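Local coordinates for protein hydroxyethylthiazole kinase (Pyrococcus horikoshii, PDB 3HPD) that probably phosphorylates the hydroxyl group of 4-methyl-5-beta-hydroxyethylthiazole with ATP and magnesium, a step in the synthesis of thiamine diphosphate, at residues 227-232 against 236-241; 167-172 against 216-221; 12-17 against 205-210; 52-57 against 79-84. One frame throughout, in Å; residues are numbered along the deposited sequence.

Interaction 1: 227-232 against 236-241; sequences KAYEEA and GSFHVK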
loop_
_atom_site.group_PDB
_atom_site.type_symbol
_atom_site.label_atom_id
_atom_site.label_comp_id
_atom_site.label_asym_id
_atom_site.label_seq_id
_atom_site.Cartn_x
_atom_site.Cartn_y
_atom_site.Cartn_z
ATOM N N LYS A 227 -20.877 -8.164 8.485
ATOM C CA LYS A 227 -21.028 -7.068 9.438
ATOM C C LYS A 227 -20.608 -5.736 8.832
ATOM O O LYS A 227 -21.219 -4.701 9.097
ATOM C CB LYS A 227 -20.195 -7.341 10.694
ATOM C CG LYS A 227 -20.643 -8.565 11.488
ATOM C CD LYS A 227 -22.065 -8.403 12.005
ATOM C CE LYS A 227 -22.176 -7.297 13.043
ATOM N NZ LYS A 227 -23.586 -7.110 13.491
ATOM N N ALA A 228 -19.557 -5.759 8.020
ATOM C CA ALA A 228 -19.083 -4.533 7.395
ATOM C C ALA A 228 -20.135 -4.009 6.425
ATOM O O ALA A 228 -20.411 -2.811 6.381
ATOM C CB ALA A 228 -17.765 -4.788 6.662
ATOM N N TYR A 229 -20.739 -4.906 5.655
ATOM C CA TYR A 229 -21.750 -4.480 4.699
ATOM C C TYR A 229 -22.954 -3.861 5.407
ATOM O O TYR A 229 -23.575 -2.932 4.891
ATOM C CB TYR A 229 -22.207 -5.657 3.830
ATOM C CG TYR A 229 -23.065 -5.216 2.670
ATOM C CD1 TYR A 229 -22.498 -4.589 1.561
ATOM C CD2 TYR A 229 -24.452 -5.370 2.704
ATOM C CE1 TYR A 229 -23.289 -4.120 0.514
ATOM C CE2 TYR A 229 -25.253 -4.904 1.661
ATOM C CZ TYR A 229 -24.664 -4.281 0.572
ATOM O OH TYR A 229 -25.446 -3.815 -0.457
ATOM N N GLU A 230 -23.285 -4.368 6.590
ATOM C CA GLU A 230 -24.420 -3.832 7.337
ATOM C C GLU A 230 -24.209 -2.345 7.607
ATOM O O GLU A 230 -25.165 -1.569 7.645
ATOM C CB GLU A 230 -24.587 -4.567 8.673
ATOM C CG GLU A 230 -24.799 -6.065 8.544
ATOM C CD GLU A 230 -25.005 -6.749 9.887
ATOM O OE1 GLU A 230 -24.628 -6.159 10.918
ATOM O OE2 GLU A 230 -25.529 -7.883 9.907
ATOM N N GLU A 231 -22.947 -1.963 7.791
ATOM C CA GLU A 231 -22.583 -0.578 8.074
ATOM C C GLU A 231 -22.145 0.255 6.870
ATOM O O GLU A 231 -22.219 1.483 6.913
ATOM C CB GLU A 231 -21.454 -0.532 9.101
ATOM C CG GLU A 231 -21.846 -0.874 10.519
ATOM C CD GLU A 231 -20.739 -0.531 11.495
ATOM O OE1 GLU A 231 -19.785 -1.327 11.639
ATOM O OE2 GLU A 231 -20.815 0.554 12.107
ATOM N N ALA A 232 -21.681 -0.403 5.812
ATOM C CA ALA A 232 -21.194 0.300 4.625
ATOM C C ALA A 232 -21.514 -0.468 3.345
ATOM O O ALA A 232 -21.012 -1.568 3.131
ATOM C CB ALA A 232 -19.687 0.514 4.747
ATOM N N GLY A 236 -15.299 1.651 -0.721
ATOM C CA GLY A 236 -14.346 2.338 0.137
ATOM C C GLY A 236 -14.655 2.194 1.617
ATOM O O GLY A 236 -13.814 1.748 2.402
ATOM N N SER A 237 -15.868 2.575 2.004
ATOM C CA SER A 237 -16.291 2.483 3.400
ATOM C C SER A 237 -16.380 1.030 3.857
ATOM O O SER A 237 -16.108 0.719 5.016
ATOM C CB SER A 237 -17.649 3.167 3.581
ATOM O OG SER A 237 -17.563 4.541 3.240
ATOM N N PHE A 238 -16.767 0.146 2.944
ATOM C CA PHE A 238 -16.880 -1.280 3.246
ATOM C C PHE A 238 -15.501 -1.842 3.601
ATOM O O PHE A 238 -15.358 -2.602 4.561
ATOM C CB PHE A 238 -17.464 -2.010 2.030
ATOM C CG PHE A 238 -17.424 -3.513 2.126
ATOM C CD1 PHE A 238 -18.256 -4.200 3.008
ATOM C CD2 PHE A 238 -16.577 -4.245 1.297
ATOM C CE1 PHE A 238 -18.248 -5.601 3.058
ATOM C CE2 PHE A 238 -16.559 -5.641 1.338
ATOM C CZ PHE A 238 -17.396 -6.322 2.220
ATOM N N HIS A 239 -14.489 -1.457 2.828
ATOM C CA HIS A 239 -13.118 -1.914 3.062
ATOM C C HIS A 239 -12.673 -1.541 4.478
ATOM O O HIS A 239 -12.110 -2.364 5.201
ATOM C CB HIS A 239 -12.170 -1.273 2.037
ATOM C CG HIS A 239 -10.742 -1.710 2.166
ATOM N ND1 HIS A 239 -9.711 -1.086 1.496
ATOM C CD2 HIS A 239 -10.171 -2.711 2.880
ATOM C CE1 HIS A 239 -8.570 -1.681 1.793
ATOM N NE2 HIS A 239 -8.822 -2.672 2.631
ATOM N N VAL A 240 -12.933 -0.296 4.865
ATOM C CA VAL A 240 -12.562 0.198 6.187
ATOM C C VAL A 240 -13.227 -0.613 7.303
ATOM O O VAL A 240 -12.590 -0.961 8.303
ATOM C CB VAL A 240 -12.959 1.692 6.356
ATOM C CG1 VAL A 240 -12.745 2.134 7.795
ATOM C CG2 VAL A 240 -12.136 2.564 5.415
ATOM N N LYS A 241 -14.507 -0.915 7.127
ATOM C CA LYS A 241 -15.257 -1.666 8.128
ATOM C C LYS A 241 -14.804 -3.114 8.298
ATOM O O LYS A 241 -15.112 -3.744 9.310
ATOM C CB LYS A 241 -16.750 -1.624 7.800
ATOM C CG LYS A 241 -17.367 -0.236 7.919
ATOM C CD LYS A 241 -17.438 0.219 9.376
ATOM C CE LYS A 241 -18.123 1.575 9.501
ATOM N NZ LYS A 241 -18.415 1.932 10.917
#

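Interaction 2: 167-172 against 216-221; sequences AVDYVS and SALVTF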
loop_
_atom_site.group_PDB
_atom_site.type_symbol
_atom_site.label_atom_id
_atom_site.label_comp_id
_atom_site.label_asym_id
_atom_site.label_seq_id
_atom_site.Cartn_x
_atom_site.Cartn_y
_atom_site.Cartn_z
ATOM N N ALA A 167 -18.498 -18.424 -3.379
ATOM C CA ALA A 167 -19.737 -18.030 -2.712
ATOM C C ALA A 167 -19.825 -18.908 -1.467
ATOM O O ALA A 167 -20.152 -18.443 -0.376
ATOM C CB ALA A 167 -20.932 -18.273 -3.629
ATOM N N VAL A 168 -19.526 -20.186 -1.657
ATOM C CA VAL A 168 -19.488 -21.153 -0.570
ATOM C C VAL A 168 -18.041 -21.635 -0.583
ATOM O O VAL A 168 -17.525 -22.014 -1.636
ATOM C CB VAL A 168 -20.422 -22.364 -0.827
ATOM C CG1 VAL A 168 -20.227 -23.411 0.265
ATOM C CG2 VAL A 168 -21.876 -21.909 -0.865
ATOM N N ASP A 169 -17.372 -21.589 0.564
ATOM C CA ASP A 169 -15.985 -22.041 0.627
ATOM C C ASP A 169 -15.945 -23.488 1.081
ATOM O O ASP A 169 -16.784 -23.918 1.871
ATOM C CB ASP A 169 -15.172 -21.217 1.633
ATOM C CG ASP A 169 -15.274 -19.731 1.395
ATOM O OD1 ASP A 169 -14.803 -19.252 0.340
ATOM O OD2 ASP A 169 -15.826 -19.042 2.275
ATOM N N TYR A 170 -14.970 -24.235 0.576
ATOM C CA TYR A 170 -14.786 -25.624 0.976
ATOM C C TYR A 170 -13.359 -25.779 1.476
ATOM O O TYR A 170 -12.417 -25.271 0.865
ATOM C CB TYR A 170 -15.047 -26.573 -0.197
ATOM C CG TYR A 170 -16.518 -26.723 -0.483
ATOM C CD1 TYR A 170 -17.329 -27.498 0.344
ATOM C CD2 TYR A 170 -17.117 -26.025 -1.528
ATOM C CE1 TYR A 170 -18.704 -27.570 0.137
ATOM C CE2 TYR A 170 -18.484 -26.086 -1.740
ATOM C CZ TYR A 170 -19.272 -26.859 -0.903
ATOM O OH TYR A 170 -20.631 -26.903 -1.097
ATOM N N VAL A 171 -13.213 -26.467 2.601
ATOM C CA VAL A 171 -11.907 -26.697 3.207
ATOM C C VAL A 171 -11.811 -28.181 3.506
ATOM O O VAL A 171 -12.736 -28.756 4.079
ATOM C CB VAL A 171 -11.767 -25.924 4.534
ATOM C CG1 VAL A 171 -10.312 -25.911 4.985
ATOM C CG2 VAL A 171 -12.297 -24.511 4.369
ATOM N N SER A 172 -10.700 -28.800 3.119
ATOM C CA SER A 172 -10.521 -30.225 3.361
ATOM C C SER A 172 -9.064 -30.600 3.577
ATOM O O SER A 172 -8.161 -29.977 3.015
ATOM C CB SER A 172 -11.067 -31.033 2.181
ATOM O OG SER A 172 -10.932 -32.429 2.412
ATOM N N SER A 216 -11.705 -21.706 10.438
ATOM C CA SER A 216 -11.941 -20.602 11.365
ATOM C C SER A 216 -11.671 -19.253 10.703
ATOM O O SER A 216 -12.392 -18.283 10.933
ATOM C CB SER A 216 -11.054 -20.741 12.605
ATOM O OG SER A 216 -11.374 -21.915 13.330
ATOM N N ALA A 217 -10.627 -19.196 9.884
ATOM C CA ALA A 217 -10.267 -17.955 9.202
ATOM C C ALA A 217 -11.362 -17.531 8.229
ATOM O O ALA A 217 -11.719 -16.356 8.154
ATOM C CB ALA A 217 -8.951 -18.132 8.457
ATOM N N LEU A 218 -11.898 -18.499 7.493
ATOM C CA LEU A 218 -12.946 -18.225 6.517
ATOM C C LEU A 218 -14.248 -17.783 7.171
ATOM O O LEU A 218 -14.925 -16.888 6.667
ATOM C CB LEU A 218 -13.177 -19.461 5.642
ATOM C CG LEU A 218 -12.059 -19.711 4.624
ATOM C CD1 LEU A 218 -12.048 -21.168 4.195
ATOM C CD2 LEU A 218 -12.248 -18.786 3.426
ATOM N N VAL A 219 -14.598 -18.405 8.292
ATOM C CA VAL A 219 -15.820 -18.043 8.997
ATOM C C VAL A 219 -15.671 -16.652 9.607
ATOM O O VAL A 219 -16.543 -15.796 9.460
ATOM C CB VAL A 219 -16.140 -19.061 10.114
ATOM C CG1 VAL A 219 -17.217 -18.511 11.043
ATOM C CG2 VAL A 219 -16.599 -20.373 9.487
ATOM N N THR A 220 -14.553 -16.427 10.286
ATOM C CA THR A 220 -14.302 -15.136 10.912
ATOM C C THR A 220 -14.310 -14.000 9.895
ATOM O O THR A 220 -14.959 -12.974 10.105
ATOM C CB THR A 220 -12.952 -15.145 11.659
ATOM O OG1 THR A 220 -13.013 -16.099 12.726
ATOM C CG2 THR A 220 -12.649 -13.775 12.238
ATOM N N PHE A 221 -13.595 -14.177 8.790
ATOM C CA PHE A 221 -13.534 -13.129 7.773
ATOM C C PHE A 221 -14.873 -12.965 7.062
ATOM O O PHE A 221 -15.279 -11.850 6.727
ATOM C CB PHE A 221 -12.447 -13.443 6.744
ATOM C CG PHE A 221 -12.205 -12.329 5.767
ATOM C CD1 PHE A 221 -11.520 -11.184 6.159
ATOM C CD2 PHE A 221 -12.688 -12.411 4.465
ATOM C CE1 PHE A 221 -11.311 -10.133 5.265
ATOM C CE2 PHE A 221 -12.485 -11.365 3.560
ATOM C CZ PHE A 221 -11.799 -10.224 3.963
HETATM O O HOH W 1 -15.542 -16.840 3.864
#

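Interaction 3: 12-17 against 205-210; sequences RERRPL and VAVTEP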
loop_
_atom_site.group_PDB
_atom_site.type_symbol
_atom_site.label_atom_id
_atom_site.label_comp_id
_atom_site.label_asym_id
_atom_site.label_seq_id
_atom_site.Cartn_x
_atom_site.Cartn_y
_atom_site.Cartn_z
ATOM N N ARG A 12 -5.997 -14.400 19.949
ATOM C CA ARG A 12 -5.933 -13.168 20.714
ATOM C C ARG A 12 -5.150 -13.272 22.018
ATOM O O ARG A 12 -4.546 -12.293 22.460
ATOM C CB ARG A 12 -7.351 -12.660 20.958
ATOM C CG ARG A 12 -8.009 -12.253 19.653
ATOM C CD ARG A 12 -9.448 -11.854 19.817
ATOM N NE ARG A 12 -9.968 -11.272 18.582
ATOM C CZ ARG A 12 -11.248 -10.986 18.380
ATOM N NH1 ARG A 12 -12.137 -11.237 19.333
ATOM N NH2 ARG A 12 -11.637 -10.443 17.235
ATOM N N GLU A 13 -5.147 -14.453 22.625
ATOM C CA GLU A 13 -4.407 -14.648 23.869
ATOM C C GLU A 13 -2.914 -14.794 23.585
ATOM O O GLU A 13 -2.082 -14.225 24.290
ATOM C CB GLU A 13 -4.896 -15.903 24.599
ATOM C CG GLU A 13 -6.370 -15.897 24.947
ATOM C CD GLU A 13 -6.801 -17.163 25.661
ATOM O OE1 GLU A 13 -6.382 -18.260 25.235
ATOM O OE2 GLU A 13 -7.569 -17.065 26.642
ATOM N N ARG A 14 -2.583 -15.549 22.541
ATOM C CA ARG A 14 -1.191 -15.795 22.180
ATOM C C ARG A 14 -0.530 -14.734 21.300
ATOM O O ARG A 14 0.698 -14.633 21.278
ATOM C CB ARG A 14 -1.062 -17.160 21.500
ATOM C CG ARG A 14 -1.449 -18.346 22.379
ATOM C CD ARG A 14 -1.045 -19.657 21.715
ATOM N NE ARG A 14 -1.410 -20.832 22.503
ATOM C CZ ARG A 14 -2.660 -21.195 22.765
ATOM N NH1 ARG A 14 -3.667 -20.468 22.303
ATOM N NH2 ARG A 14 -2.905 -22.284 23.482
ATOM N N ARG A 15 -1.333 -13.955 20.577
ATOM C CA ARG A 15 -0.805 -12.906 19.701
ATOM C C ARG A 15 0.366 -13.435 18.861
ATOM O O ARG A 15 1.487 -12.940 18.962
ATOM C CB ARG A 15 -0.332 -11.712 20.539
ATOM C CG ARG A 15 -1.383 -11.107 21.477
ATOM C CD ARG A 15 -2.069 -9.890 20.866
ATOM N NE ARG A 15 -3.410 -10.177 20.368
ATOM C CZ ARG A 15 -4.528 -9.927 21.036
ATOM N NH1 ARG A 15 -4.478 -9.377 22.244
ATOM N NH2 ARG A 15 -5.698 -10.226 20.494
ATOM N N PRO A 16 0.119 -14.439 18.008
ATOM C CA PRO A 16 1.188 -15.002 17.178
ATOM C C PRO A 16 1.808 -14.017 16.182
ATOM O O PRO A 16 1.139 -13.100 15.698
ATOM C CB PRO A 16 0.494 -16.166 16.476
ATOM C CG PRO A 16 -0.903 -15.645 16.299
ATOM C CD PRO A 16 -1.190 -15.013 17.643
ATOM N N LEU A 17 3.092 -14.213 15.893
ATOM C CA LEU A 17 3.806 -13.377 14.931
ATOM C C LEU A 17 3.714 -14.115 13.599
ATOM O O LEU A 17 4.176 -15.248 13.481
ATOM C CB LEU A 17 5.277 -13.210 15.341
ATOM C CG LEU A 17 6.184 -12.450 14.362
ATOM C CD1 LEU A 17 5.631 -11.051 14.118
ATOM C CD2 LEU A 17 7.596 -12.368 14.921
ATOM N N VAL A 205 -3.388 -20.848 12.087
ATOM C CA VAL A 205 -2.607 -22.077 11.997
ATOM C C VAL A 205 -1.465 -22.109 13.016
ATOM O O VAL A 205 -0.899 -23.165 13.298
ATOM C CB VAL A 205 -2.066 -22.294 10.553
ATOM C CG1 VAL A 205 -0.809 -21.477 10.314
ATOM C CG2 VAL A 205 -1.824 -23.773 10.316
ATOM N N ALA A 206 -1.142 -20.951 13.582
ATOM C CA ALA A 206 -0.092 -20.878 14.587
ATOM C C ALA A 206 -0.613 -21.414 15.924
ATOM O O ALA A 206 0.171 -21.805 16.790
ATOM C CB ALA A 206 0.379 -19.433 14.753
ATOM N N VAL A 207 -1.934 -21.447 16.087
ATOM C CA VAL A 207 -2.523 -21.911 17.341
ATOM C C VAL A 207 -3.456 -23.124 17.260
ATOM O O VAL A 207 -3.940 -23.600 18.285
ATOM C CB VAL A 207 -3.286 -20.762 18.048
ATOM C CG1 VAL A 207 -2.331 -19.614 18.353
ATOM C CG2 VAL A 207 -4.438 -20.281 17.178
ATOM N N THR A 208 -3.715 -23.621 16.054
ATOM C CA THR A 208 -4.586 -24.783 15.890
ATOM C C THR A 208 -4.274 -25.513 14.586
ATOM O O THR A 208 -3.672 -24.941 13.678
ATOM C CB THR A 208 -6.082 -24.371 15.932
ATOM O OG1 THR A 208 -6.905 -25.506 15.636
ATOM C CG2 THR A 208 -6.365 -23.262 14.945
ATOM N N GLU A 209 -4.668 -26.780 14.494
ATOM C CA GLU A 209 -4.388 -27.560 13.292
ATOM C C GLU A 209 -4.986 -26.939 12.029
ATOM O O GLU A 209 -6.026 -26.288 12.081
ATOM C CB GLU A 209 -4.862 -29.003 13.478
ATOM C CG GLU A 209 -3.972 -29.791 14.440
ATOM C CD GLU A 209 -2.518 -29.834 13.985
ATOM O OE1 GLU A 209 -2.224 -30.510 12.974
ATOM O OE2 GLU A 209 -1.667 -29.185 14.632
ATOM N N PRO A 210 -4.316 -27.133 10.879
ATOM C CA PRO A 210 -4.673 -26.634 9.544
ATOM C C PRO A 210 -6.138 -26.635 9.107
ATOM O O PRO A 210 -6.638 -25.615 8.631
ATOM C CB PRO A 210 -3.798 -27.475 8.621
ATOM C CG PRO A 210 -2.561 -27.640 9.426
ATOM C CD PRO A 210 -3.111 -27.982 10.798
#

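Interaction 4: 52-57 against 79-84; sequences EMIRLA and TEIANE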
loop_
_atom_site.group_PDB
_atom_site.type_symbol
_atom_site.label_atom_id
_atom_site.label_comp_id
_atom_site.label_asym_id
_atom_site.label_seq_id
_atom_site.Cartn_x
_atom_site.Cartn_y
_atom_site.Cartn_z
ATOM N N GLU A 52 16.569 -15.831 10.371
ATOM C CA GLU A 52 16.292 -15.210 11.663
ATOM C C GLU A 52 14.834 -14.794 11.824
ATOM O O GLU A 52 14.269 -14.904 12.913
ATOM C CB GLU A 52 17.199 -13.998 11.872
ATOM C CG GLU A 52 18.655 -14.368 12.079
ATOM C CD GLU A 52 19.567 -13.157 12.074
ATOM O OE1 GLU A 52 19.454 -12.323 12.991
ATOM O OE2 GLU A 52 20.390 -13.042 11.144
ATOM N N MET A 53 14.221 -14.328 10.742
ATOM C CA MET A 53 12.830 -13.895 10.806
ATOM C C MET A 53 11.869 -15.083 10.940
ATOM O O MET A 53 10.921 -15.034 11.724
ATOM C CB MET A 53 12.482 -13.061 9.566
ATOM C CG MET A 53 11.327 -12.100 9.786
ATOM S SD MET A 53 11.659 -10.937 11.134
ATOM C CE MET A 53 12.324 -9.525 10.234
ATOM N N ILE A 54 12.118 -16.152 10.192
ATOM C CA ILE A 54 11.257 -17.332 10.256
ATOM C C ILE A 54 11.415 -18.029 11.610
ATOM O O ILE A 54 10.487 -18.669 12.106
ATOM C CB ILE A 54 11.573 -18.309 9.104
ATOM C CG1 ILE A 54 11.280 -17.620 7.764
ATOM C CG2 ILE A 54 10.717 -19.573 9.227
ATOM C CD1 ILE A 54 11.655 -18.437 6.550
ATOM N N ARG A 55 12.595 -17.892 12.205
ATOM C CA ARG A 55 12.868 -18.476 13.517
ATOM C C ARG A 55 12.035 -17.727 14.548
ATOM O O ARG A 55 11.520 -18.301 15.511
ATOM C CB ARG A 55 14.344 -18.311 13.874
ATOM C CG ARG A 55 15.291 -19.282 13.198
ATOM C CD ARG A 55 16.724 -18.949 13.585
ATOM N NE ARG A 55 17.672 -19.997 13.215
ATOM C CZ ARG A 55 18.943 -20.011 13.604
ATOM N NH1 ARG A 55 19.410 -19.034 14.373
ATOM N NH2 ARG A 55 19.744 -21.003 13.238
ATOM N N LEU A 56 11.923 -16.424 14.329
ATOM C CA LEU A 56 11.187 -15.531 15.210
ATOM C C LEU A 56 9.677 -15.732 15.083
ATOM O O LEU A 56 8.947 -15.660 16.073
ATOM C CB LEU A 56 11.552 -14.087 14.855
ATOM C CG LEU A 56 11.871 -13.065 15.943
ATOM C CD1 LEU A 56 12.780 -13.674 16.989
ATOM C CD2 LEU A 56 12.530 -11.850 15.296
ATOM N N ALA A 57 9.228 -15.999 13.861
ATOM C CA ALA A 57 7.808 -16.178 13.555
ATOM C C ALA A 57 7.165 -17.467 14.046
ATOM O O ALA A 57 7.844 -18.440 14.362
ATOM C CB ALA A 57 7.595 -16.052 12.048
ATOM N N THR A 79 10.282 -21.434 2.349
ATOM C CA THR A 79 9.536 -22.677 2.485
ATOM C C THR A 79 10.443 -23.772 3.039
ATOM O O THR A 79 10.039 -24.550 3.897
ATOM C CB THR A 79 8.953 -23.125 1.126
ATOM O OG1 THR A 79 8.053 -22.119 0.642
ATOM C CG2 THR A 79 8.192 -24.440 1.271
ATOM N N GLU A 80 11.676 -23.826 2.552
ATOM C CA GLU A 80 12.608 -24.837 3.022
ATOM C C GLU A 80 12.995 -24.591 4.483
ATOM O O GLU A 80 13.074 -25.525 5.275
ATOM C CB GLU A 80 13.836 -24.862 2.111
ATOM C CG GLU A 80 13.455 -25.104 0.652
ATOM C CD GLU A 80 14.638 -25.110 -0.295
ATOM O OE1 GLU A 80 15.603 -24.351 -0.055
ATOM O OE2 GLU A 80 14.590 -25.860 -1.291
ATOM N N ILE A 81 13.216 -23.329 4.840
ATOM C CA ILE A 81 13.577 -22.968 6.210
ATOM C C ILE A 81 12.429 -23.263 7.176
ATOM O O ILE A 81 12.630 -23.877 8.229
ATOM C CB ILE A 81 13.939 -21.468 6.308
ATOM C CG1 ILE A 81 15.217 -21.193 5.513
ATOM C CG2 ILE A 81 14.109 -21.060 7.767
ATOM C CD1 ILE A 81 15.578 -19.727 5.424
ATOM N N ALA A 82 11.226 -22.828 6.815
ATOM C CA ALA A 82 10.055 -23.052 7.651
ATOM C C ALA A 82 9.805 -24.541 7.873
ATOM O O ALA A 82 9.492 -24.957 8.984
ATOM C CB ALA A 82 8.820 -22.398 7.023
ATOM N N ASN A 83 9.935 -25.344 6.821
ATOM C CA ASN A 83 9.709 -26.778 6.970
ATOM C C ASN A 83 10.756 -27.433 7.868
ATOM O O ASN A 83 10.437 -28.335 8.638
ATOM C CB ASN A 83 9.669 -27.473 5.607
ATOM C CG ASN A 83 8.327 -27.316 4.918
ATOM O OD1 ASN A 83 7.283 -27.327 5.570
ATOM N ND2 ASN A 83 8.345 -27.185 3.597
ATOM N N GLU A 84 12.001 -26.981 7.780
ATOM C CA GLU A 84 13.051 -27.543 8.623
ATOM C C GLU A 84 12.749 -27.249 10.092
ATOM O O GLU A 84 12.968 -28.095 10.959
ATOM C CB GLU A 84 14.420 -26.951 8.260
ATOM C CG GLU A 84 14.832 -27.161 6.812
ATOM C CD GLU A 84 16.253 -26.703 6.526
ATOM O OE1 GLU A 84 16.696 -25.705 7.134
ATOM O OE2 GLU A 84 16.924 -27.335 5.682
#

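Interaction 1: 227-232 against 236-241
Lys241 reaches from Ala228 to Glu231 along helix 227-231. Its CB presses on the methyl of Ala228, CB to CB 3.5 Å; its CG lies 4.0 Å from CB of Ala232. The chain bends at chi2 (-69°), which turns CD and CE away from the two alanines and past the carboxylate of Glu231, and the two side chains cross at about a right angle. At the tip, NZ closes a salt bridge with OE2 of Glu231 at 3.0 Å, weak as a hydrogen bond, while OE1 of Glu231 accepts from the indole NH of Trp245. The two segments form a helical hairpin with a short connection; they run roughly antiparallel, with 138° between their N-to-C directions and a closest axis approach of 8.3 Å, and small alanines stand at the closest CA pairs. CE1 of Phe238 approaches CB of Ala228 at 3.7 Å and the CB of Tyr229, with the backbone N of Tyr229 at the ring edge, in its plane. The same ring also touches Leu186, Leu187 and Val190. The methyl of Ala232 fits against CB of Ser237, whose OG hydrogen-bonds to Asp244 of the second subunit.

Interaction 2: 167-172 against 216-221
With CG opposite its carbonyl carbon (chi1 -73°) and chi2 at 158°, Leu218 extends its two methyls from the helix toward strand 169-172, where CD2 meets the carboxylate of Asp169 and CD1 meets Val171 and, less closely, CB of Asp169. Asp169 has its carboxylate carbon beside the backbone N (chi1 -53°), a setting that brings the carboxylate alongside CD2 of Leu218, CG to CD2 3.8 Å. The other methyl, CD1, lies 4.0 Å from CB of Asp169 and is pressed against Val171, the next inward-pointing residue of the strand. There CG2 of Val171 and CD1 of Leu218 are only 3.4 Å apart, tighter than usual for two carbons, and the two side chains run past each other in opposite directions.

At the polar end of Asp169, OD1 accepts from the backbone N of Gly166. A water lies 2.7 Å from OD2 of Asp169 and 2.9 Å from the carbonyl O of Leu218, and may bridge the two beside the apolar contact.

Val180 of strand 177-180 touches both Asp169 and Leu218 and continues the packing surface. The arrangement is helix 210-231 laid on the antiparallel part of the sheet in the ribokinase-like alpha/beta fold, beside the probable ATP site: Leu218 is about 5 Å from Lys118 and Asp169 about 3 Å from Thr165, side chain to side chain.

Interaction 3: 12-17 against 205-210
Arg14, in the last turn of helix 2-14, meets Val207 through the aliphatic part of its side chain. The arginine chain is extended from CG to NE (chi3 -179°), which lays CD beside the valine, and the two side chains pass each other at a slant. The closest approach is made by CD, 3.6 Å from CG1 of Val207; CB of Arg14 lies 4.2 Å from the same methyl. These two carbons make the contact, and the valine methyl lies obliquely to the guanidinium, neither over its face nor at its edge.

At Arg15 the backbone leaves the helical conformation with positive phi (46°), and its side chain starts away from the 205-210 segment, to pack on Arg189 of the third subunit. This change of direction carries the chain into Pro16, whose CB points back toward 205-210. That CB rests against the methyl of Ala206, CB to CB 3.7 Å, in an apolar contact between two small groups where the two backbones come nearest, 6.5 Å between the CA atoms of Pro16 and Ala206. From Leu17 the chain enters strand 17-21.

The contact thus ties the turn between helix 2-14 and strand 17-21 to the loop that joins helix 193-205 to helix 210-231. Val207 also packs on Val11 of helix 2-14, and its carbonyl O accepts from NE of Arg10. Asp58, just before strand 59-63, touches both Pro16 and Ala206, while the backbone of Pro16 is bonded to Ser40 at the start of strand 40-43.

Interaction 4: 52-57 against 79-84
Ile54 overlaps Ile81 and Ala82 with both of its branches in the packing of helix 50-56 on helix 69-85. These are neighbouring helices of the ribokinase-like alpha/beta fold, joined through strand 59-63 of the central sheet. Ile54 CG1 lies beside the backbone N (chi1 -63°), and with chi2 at 175° the branch extends until CD1 lies over the side of Ile81: CD1 is 3.8 Å from CG2 and equally far from CB of that residue. The shorter branch, CG2, points the other way along the neighbouring helix, to the CA of Ala82 at 3.9 Å and to its methyl.

CG2 of Ile81 lies against the flank of Ile54, about 4 Å from its CB, CG2 and CD1, and the two isoleucines pack at a slant. Ile54 and Ala82 are the nearest CA pair of the two segments, 6.4 Å apart, an approach consistent with the small alanine side chain.

The contact is buried. Strand 59-63 lies beneath it, with Val60 touching Ile54 and Ala82, while Ala78 and Leu85 of helix 69-85 extend the patch around Ile54. Elsewhere on helix 50-56, Thr99 of the third subunit packs on Glu52 and Met53. Close to the end of that helix, NZ of Lys87 makes hydrogen bonds with the carbonyl O atoms of Ile54 and Ala57.

Interactions 1 and 2 share helix 210-231: its middle packs on the sheet in interaction 2 and its end on helix 235-248 in interaction 1, with centres 19 Å apart. Interaction 3 holds the loop leading into that helix and comes within about 5 Å of interaction 2 at the nearest atoms. Interactions 3 and 4 touch directly, Leu17 CD2 meeting Leu56 O at 3.7 Å. Interaction 4 is about 35 Å from interaction 1, centre to centre, on the opposite side of the chain's centre, yet both reach the third subunit. Interaction 2 lies nearest the predicted ATP-binding residues; Phe238 of interaction 1 is about 11 Å from Gly192, and Ile54 of interaction 4 about 12 Å from Met43, side chain to side chain.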